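Broad specificity aminotransferase (Leishmania mexicana, PDB 4WB0) probably transfers amino groups between amino acids and 2-oxo acids with broad substrate specificity, using pyridoxal 5'-phosphate as cofactor and working as a homodimer. Local coordinates at residues R21-P25 / I26-A30; R305-H308 / L309-N313. All coordinates share one frame; numbering follows the deposited sequence.

Interaction 1: residues R21-P25 / I26-A30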
ATOM      1  N   ARG A  21      15.617  -7.780 -12.785  1.00 45.02           N
ATOM      2  CA  ARG A  21      14.696  -7.029 -13.629  1.00 49.10           C
ATOM      3  C   ARG A  21      15.312  -5.658 -13.894  1.00 55.84           C
ATOM      4  O   ARG A  21      16.025  -5.116 -13.036  1.00 54.49           O
ATOM      5  CB  ARG A  21      13.313  -6.909 -12.960  1.00 46.45           C
ATOM      6  CG  ARG A  21      12.455  -8.153 -13.128  1.00 51.85           C
ATOM      7  CD  ARG A  21      11.122  -7.985 -12.447  1.00 59.60           C
ATOM      8  NE  ARG A  21      10.176  -9.071 -12.730  1.00 69.75           N
ATOM      9  CZ  ARG A  21       8.862  -9.007 -12.494  1.00 77.06           C
ATOM     10  NH1 ARG A  21       8.314  -7.917 -11.959  1.00 82.38           N
ATOM     11  NH2 ARG A  21       8.084 -10.033 -12.790  1.00 76.34           N
ATOM     12  N   ALA A  22      15.045  -5.107 -15.078  1.00 62.19           N
ATOM     13  CA  ALA A  22      15.529  -3.779 -15.450  1.00 64.63           C
ATOM     14  C   ALA A  22      14.936  -2.732 -14.547  1.00 61.84           C
ATOM     15  O   ALA A  22      13.823  -2.896 -14.067  1.00 60.29           O
ATOM     16  CB  ALA A  22      15.183  -3.464 -16.878  1.00 66.98           C
ATOM     17  N   PRO A  23      15.664  -1.630 -14.330  1.00 60.27           N
ATOM     18  CA  PRO A  23      15.152  -0.586 -13.429  1.00 60.54           C
ATOM     19  C   PRO A  23      14.216   0.401 -14.139  1.00 62.57           C
ATOM     20  O   PRO A  23      14.259   0.519 -15.357  1.00 60.55           O
ATOM     21  CB  PRO A  23      16.432   0.104 -12.943  1.00 60.62           C
ATOM     22  CG  PRO A  23      17.566  -0.434 -13.862  1.00 54.90           C
ATOM     23  CD  PRO A  23      16.936  -1.226 -14.944  1.00 57.43           C
ATOM     24  N   ASP A  24      13.368   1.087 -13.369  1.00 67.19           N
ATOM     25  CA  ASP A  24      12.386   2.015 -13.918  1.00 71.17           C
ATOM     26  C   ASP A  24      13.107   3.199 -14.565  1.00 69.44           C
ATOM     27  O   ASP A  24      13.820   3.933 -13.868  1.00 68.28           O
ATOM     28  CB  ASP A  24      11.431   2.487 -12.805  1.00 76.51           C
ATOM     29  CG  ASP A  24      10.212   3.188 -13.349  1.00 81.22           C
ATOM     30  OD1 ASP A  24      10.328   4.400 -13.637  1.00 83.08           O
ATOM     31  OD2 ASP A  24       9.147   2.534 -13.497  1.00 82.56           O
ATOM     32  N   PRO A  25      12.960   3.379 -15.898  1.00 68.88           N
ATOM     33  CA  PRO A  25      13.737   4.414 -16.603  1.00 67.70           C
ATOM     34  C   PRO A  25      13.482   5.814 -16.075  1.00 66.20           C
ATOM     35  O   PRO A  25      14.419   6.569 -15.845  1.00 67.42           O
ATOM     36  CB  PRO A  25      13.263   4.278 -18.056  1.00 68.11           C
ATOM     37  CG  PRO A  25      12.854   2.857 -18.175  1.00 69.13           C
ATOM     38  CD  PRO A  25      12.208   2.541 -16.846  1.00 69.21           C
ATOM     39  N   ILE A  26      12.224   6.152 -15.848  1.00 65.06           N
ATOM     40  CA  ILE A  26      11.899   7.468 -15.339  1.00 65.30           C
ATOM     41  C   ILE A  26      12.607   7.678 -13.989  1.00 66.46           C
ATOM     42  O   ILE A  26      13.464   8.562 -13.869  1.00 65.09           O
ATOM     43  CB  ILE A  26      10.364   7.658 -15.202  1.00 66.30           C
ATOM     44  CG1 ILE A  26       9.661   7.264 -16.511  1.00 65.66           C
ATOM     45  CG2 ILE A  26      10.022   9.092 -14.804  1.00 66.83           C
ATOM     46  CD1 ILE A  26      10.388   7.700 -17.832  1.00 66.58           C
ATOM     47  N   PHE A  27      12.289   6.846 -12.997  1.00 67.92           N
ATOM     48  CA  PHE A  27      12.837   7.020 -11.653  1.00 69.38           C
ATOM     49  C   PHE A  27      14.366   6.979 -11.647  1.00 65.55           C
ATOM     50  O   PHE A  27      15.014   7.578 -10.773  1.00 68.32           O
ATOM     51  CB  PHE A  27      12.280   5.952 -10.700  1.00 73.52           C
ATOM     52  CG  PHE A  27      10.994   6.340 -10.030  1.00 75.26           C
ATOM     53  CD1 PHE A  27      10.733   7.661  -9.674  1.00 74.27           C
ATOM     54  CD2 PHE A  27      10.044   5.379  -9.757  1.00 77.70           C
ATOM     55  CE1 PHE A  27       9.541   8.012  -9.057  1.00 74.83           C
ATOM     56  CE2 PHE A  27       8.852   5.720  -9.139  1.00 78.31           C
ATOM     57  CZ  PHE A  27       8.600   7.044  -8.786  1.00 76.73           C
ATOM     58  N   GLU A  28      14.945   6.294 -12.621  1.00 58.16           N
ATOM     59  CA  GLU A  28      16.397   6.271 -12.759  0.56 56.16           C
ATOM     60  C   GLU A  28      16.921   7.604 -13.257  1.00 56.14           C
ATOM     61  O   GLU A  28      17.837   8.180 -12.665  1.00 55.79           O
ATOM     62  CB  GLU A  28      16.836   5.185 -13.727  0.56 55.22           C
ATOM     63  CG  GLU A  28      18.343   5.021 -13.771  0.56 54.08           C
ATOM     64  CD  GLU A  28      18.767   4.047 -14.820  0.56 48.98           C
ATOM     65  OE1 GLU A  28      18.361   4.243 -15.981  0.56 47.39           O
ATOM     66  OE2 GLU A  28      19.493   3.088 -14.476  0.56 47.22           O
ATOM     67  N   LEU A  29      16.342   8.076 -14.370  1.00 55.04           N
ATOM     68  CA  LEU A  29      16.737   9.332 -15.018  1.00 51.40           C
ATOM     69  C   LEU A  29      16.658  10.465 -14.011  1.00 47.58           C
ATOM     70  O   LEU A  29      17.588  11.265 -13.938  1.00 46.90           O
ATOM     71  CB  LEU A  29      15.873   9.610 -16.268  1.00 49.50           C
ATOM     72  CG  LEU A  29      16.333  10.778 -17.149  1.00 47.87           C
ATOM     73  CD1 LEU A  29      17.687  10.510 -17.767  1.00 47.79           C
ATOM     74  CD2 LEU A  29      15.341  11.087 -18.247  1.00 46.33           C
ATOM     75  N   ALA A  30      15.600  10.488 -13.197  1.00 46.38           N
ATOM     76  CA  ALA A  30      15.423  11.480 -12.128  1.00 47.34           C
ATOM     77  C   ALA A  30      16.569  11.465 -11.122  1.00 51.34           C
ATOM     78  O   ALA A  30      16.897  12.492 -10.496  1.00 51.40           O
ATOM     79  CB  ALA A  30      14.100  11.240 -11.397  1.00 45.04           C
TER

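Interaction 2: residues R305-H308 / L309-N313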
ATOM      1  N   ARG A 305      -6.311  11.764   6.238  1.00 19.39           N
ATOM      2  CA  ARG A 305      -6.769  12.708   7.303  1.00 22.19           C
ATOM      3  C   ARG A 305      -6.431  14.147   6.947  1.00 21.91           C
ATOM      4  O   ARG A 305      -7.277  15.054   7.037  1.00 23.47           O
ATOM      5  CB  ARG A 305      -6.151  12.325   8.618  1.00 20.12           C
ATOM      6  CG  ARG A 305      -6.784  11.056   9.221  1.00 24.23           C
ATOM      7  CD  ARG A 305      -6.091  10.667  10.493  1.00 26.84           C
ATOM      8  NE  ARG A 305      -6.851   9.598  11.158  1.00 32.59           N
ATOM      9  CZ  ARG A 305      -6.369   8.899  12.181  1.00 36.32           C
ATOM     10  NH1 ARG A 305      -5.126   9.124  12.619  1.00 36.04           N
ATOM     11  NH2 ARG A 305      -7.113   7.980  12.771  1.00 40.33           N
ATOM     12  N   LEU A 306      -5.209  14.379   6.460  1.00 21.96           N
ATOM     13  CA  LEU A 306      -4.849  15.708   6.026  1.00 23.22           C
ATOM     14  C   LEU A 306      -5.760  16.210   4.878  1.00 23.16           C
ATOM     15  O   LEU A 306      -6.239  17.395   4.880  1.00 19.62           O
ATOM     16  CB  LEU A 306      -3.381  15.811   5.542  1.00 21.40           C
ATOM     17  CG  LEU A 306      -2.293  15.596   6.543  1.00 21.07           C
ATOM     18  CD1 LEU A 306      -0.911  15.580   5.771  1.00 28.79           C
ATOM     19  CD2 LEU A 306      -2.294  16.715   7.604  1.00 25.82           C
ATOM     20  N   ALA A 307      -5.936  15.368   3.872  1.00 17.53           N
ATOM     21  CA  ALA A 307      -6.764  15.764   2.747  1.00 21.27           C
ATOM     22  C   ALA A 307      -8.201  15.950   3.122  1.00 20.30           C
ATOM     23  O   ALA A 307      -8.877  16.869   2.577  1.00 19.18           O
ATOM     24  CB  ALA A 307      -6.688  14.754   1.588  1.00 19.48           C
ATOM     25  N   HIS A 308      -8.686  15.163   4.079  1.00 20.78           N
ATOM     26  CA  HIS A 308     -10.087  15.381   4.464  1.00 20.49           C
ATOM     27  C   HIS A 308     -10.260  16.785   5.076  1.00 21.11           C
ATOM     28  O   HIS A 308     -11.251  17.486   4.812  1.00 21.76           O
ATOM     29  CB  HIS A 308     -10.596  14.316   5.453  1.00 22.02           C
ATOM     30  CG  HIS A 308     -11.833  14.748   6.163  1.00 23.21           C
ATOM     31  ND1 HIS A 308     -11.810  15.264   7.446  1.00 23.19           N
ATOM     32  CD2 HIS A 308     -13.117  14.844   5.729  1.00 23.86           C
ATOM     33  CE1 HIS A 308     -13.035  15.647   7.768  1.00 24.57           C
ATOM     34  NE2 HIS A 308     -13.840  15.394   6.745  1.00 25.94           N
ATOM     35  N   LEU A 309      -9.340  17.215   5.920  1.00 19.38           N
ATOM     36  CA  LEU A 309      -9.492  18.535   6.527  1.00 23.06           C
ATOM     37  C   LEU A 309      -9.515  19.651   5.483  1.00 22.16           C
ATOM     38  O   LEU A 309     -10.241  20.624   5.602  1.00 23.58           O
ATOM     39  CB  LEU A 309      -8.383  18.779   7.545  1.00 23.41           C
ATOM     40  CG  LEU A 309      -8.362  17.800   8.716  1.00 26.07           C
ATOM     41  CD1 LEU A 309      -7.235  18.296   9.580  1.00 25.78           C
ATOM     42  CD2 LEU A 309      -9.685  17.813   9.485  1.00 26.10           C
ATOM     43  N   ILE A 310      -8.676  19.508   4.466  1.00 19.24           N
ATOM     44  CA  ILE A 310      -8.557  20.509   3.445  1.00 20.63           C
ATOM     45  C   ILE A 310      -9.799  20.498   2.538  1.00 22.14           C
ATOM     46  O   ILE A 310     -10.307  21.553   2.200  1.00 23.74           O
ATOM     47  CB  ILE A 310      -7.297  20.281   2.628  1.00 23.39           C
ATOM     48  CG1 ILE A 310      -6.065  20.556   3.530  1.00 21.83           C
ATOM     49  CG2 ILE A 310      -7.274  21.182   1.428  1.00 22.92           C
ATOM     50  CD1 ILE A 310      -4.765  19.988   2.968  1.00 22.85           C
ATOM     51  N   LEU A 311     -10.320  19.320   2.196  1.00 20.82           N
ATOM     52  CA  LEU A 311     -11.532  19.249   1.368  1.00 22.62           C
ATOM     53  C   LEU A 311     -12.758  19.720   2.103  1.00 23.61           C
ATOM     54  O   LEU A 311     -13.644  20.361   1.537  1.00 23.29           O
ATOM     55  CB  LEU A 311     -11.750  17.813   0.886  1.00 20.99           C
ATOM     56  CG  LEU A 311     -10.683  17.306  -0.086  1.00 21.29           C
ATOM     57  CD1 LEU A 311     -10.701  15.755  -0.154  1.00 23.57           C
ATOM     58  CD2 LEU A 311     -10.936  17.896  -1.407  1.00 25.63           C
ATOM     59  N   SER A 312     -12.819  19.390   3.376  1.00 25.33           N
ATOM     60  CA  SER A 312     -14.066  19.546   4.115  1.00 26.73           C
ATOM     61  C   SER A 312     -14.240  20.950   4.695  1.00 30.40           C
ATOM     62  O   SER A 312     -15.345  21.482   4.701  1.00 30.24           O
ATOM     63  CB  SER A 312     -14.145  18.477   5.235  1.00 30.00           C
ATOM     64  OG  SER A 312     -15.195  18.783   6.167  1.00 33.51           O
ATOM     65  N   ASN A 313     -13.173  21.575   5.178  1.00 26.99           N
ATOM     66  CA  ASN A 313     -13.337  22.872   5.807  1.00 28.31           C
ATOM     67  C   ASN A 313     -13.490  23.976   4.787  1.00 29.11           C
ATOM     68  O   ASN A 313     -12.757  24.043   3.849  1.00 23.92           O
ATOM     69  CB  ASN A 313     -12.166  23.187   6.719  1.00 26.89           C
ATOM     70  CG  ASN A 313     -12.319  24.506   7.359  1.00 32.19           C
ATOM     71  OD1 ASN A 313     -11.818  25.507   6.868  1.00 33.95           O
ATOM     72  ND2 ASN A 313     -13.093  24.546   8.458  1.00 33.32           N
TER
HETATM   73  O   HOH W   1     -16.520  15.846   5.827  1.00 27.94           O

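Interaction 1: residues R21-P25 / I26-A30
Asp24 caps the start of helix 25-35 by turning its carboxylate back onto the first turn, where OD1 accepts from Phe27 N at 3.2 Å. The bond is almost perfectly straight (178° at the hydrogen) and uses the anti lone pair of OD1, the one away from OD2. With CG anti to the backbone N (chi1 -167°), the carboxylate is swung over the helix end, and Asp24 OD1 also comes within 3.6 Å of Ile26 CB. The Phe27 ring lies obliquely to that oxygen, with CD2 4.0 Å from Asp24 OD1. Pro25, first residue of the helix, has no amide hydrogen to offer; its carbonyl O accepts from Leu29 N at 2.9 Å. One residue earlier, Asp24 O receives Glu28 N, also at 2.9 Å but in a less straight bond, 144° at the hydrogen. Glu28 CB rests against the same carbonyl, 3.3 Å from Asp24 O. Beyond this stretch, Asp24 OD2 forms a salt bridge to a basic side chain of the neighbouring subunit; a basic side chain of that subunit also packs on Phe27. The carboxylate thus works in two directions: a negative charge at the positive end of the helix dipole, which should stabilise the first turn and the charged form of Asp24, and an ionic tie across the dimer.

Interaction 2: residues R305-H308 / L309-N313
This is a local contact within the C-terminal part of helix 301-312, just before the long helix 314-344 and packed between helices 59-71 and 84-95; a histidine and a serine four residues apart meet on one flank. His308 CG is anti to the backbone N (chi1 162°), which carries the imidazole outward and leaning toward the C-terminal end, where NE2 comes 3.4 Å from Ser312 CB. The serine methylene approaches the ring obliquely. A water lies in the ring plane at its edge, hydrogen-bonded to His308 NE2 at 2.9 Å and weakly to Ser312 OG at 3.2 Å, a loose water link between them. At the other nitrogen, on the same side of the ring plane, Leu309 CD2 is 3.9 Å from His308 ND1, the two side chains crossing at a slant. Beneath them the backbone is regular: Leu311 N reaches Ala307 O at 2.9 Å, and Ser312 N reaches His308 O at the same distance. Leu311 CG sits 3.2 Å from Ala307 O, against the carbonyl that its own amide binds. Asn313, the first residue past the helix, caps the next one, OD1 accepting from Leu316 N. Ala307, His308 and Ser312 face helix 84-95 through Phe86, Pro85 and Glu89; Leu306, Leu309 and Ile310 pack on helix 59-71; and Trp320 of helix 314-344 lies against Ile310 and Leu311.

Overall arrangement
Interactions 1 and 2 do not touch: their centres are 34 Å apart and their nearest atoms about 19 Å. They come in series along the chain, interaction 1 opening a helix near the N-terminus and interaction 2 closing helix 301-312 much later. Interaction 1 is a surface contact 18 Å from the centre of the chain, whereas interaction 2 is largely buried although its centre lies 21 Å out. Both reach the second subunit of the homodimer, the first through the Asp24 salt bridge, Arg21 hydrogen bonds and packing of Arg21 and Phe27, the second through packing of Leu306 on an aromatic side chain. Neither segment pair holds a cofactor atom; each joins a helix to its surroundings.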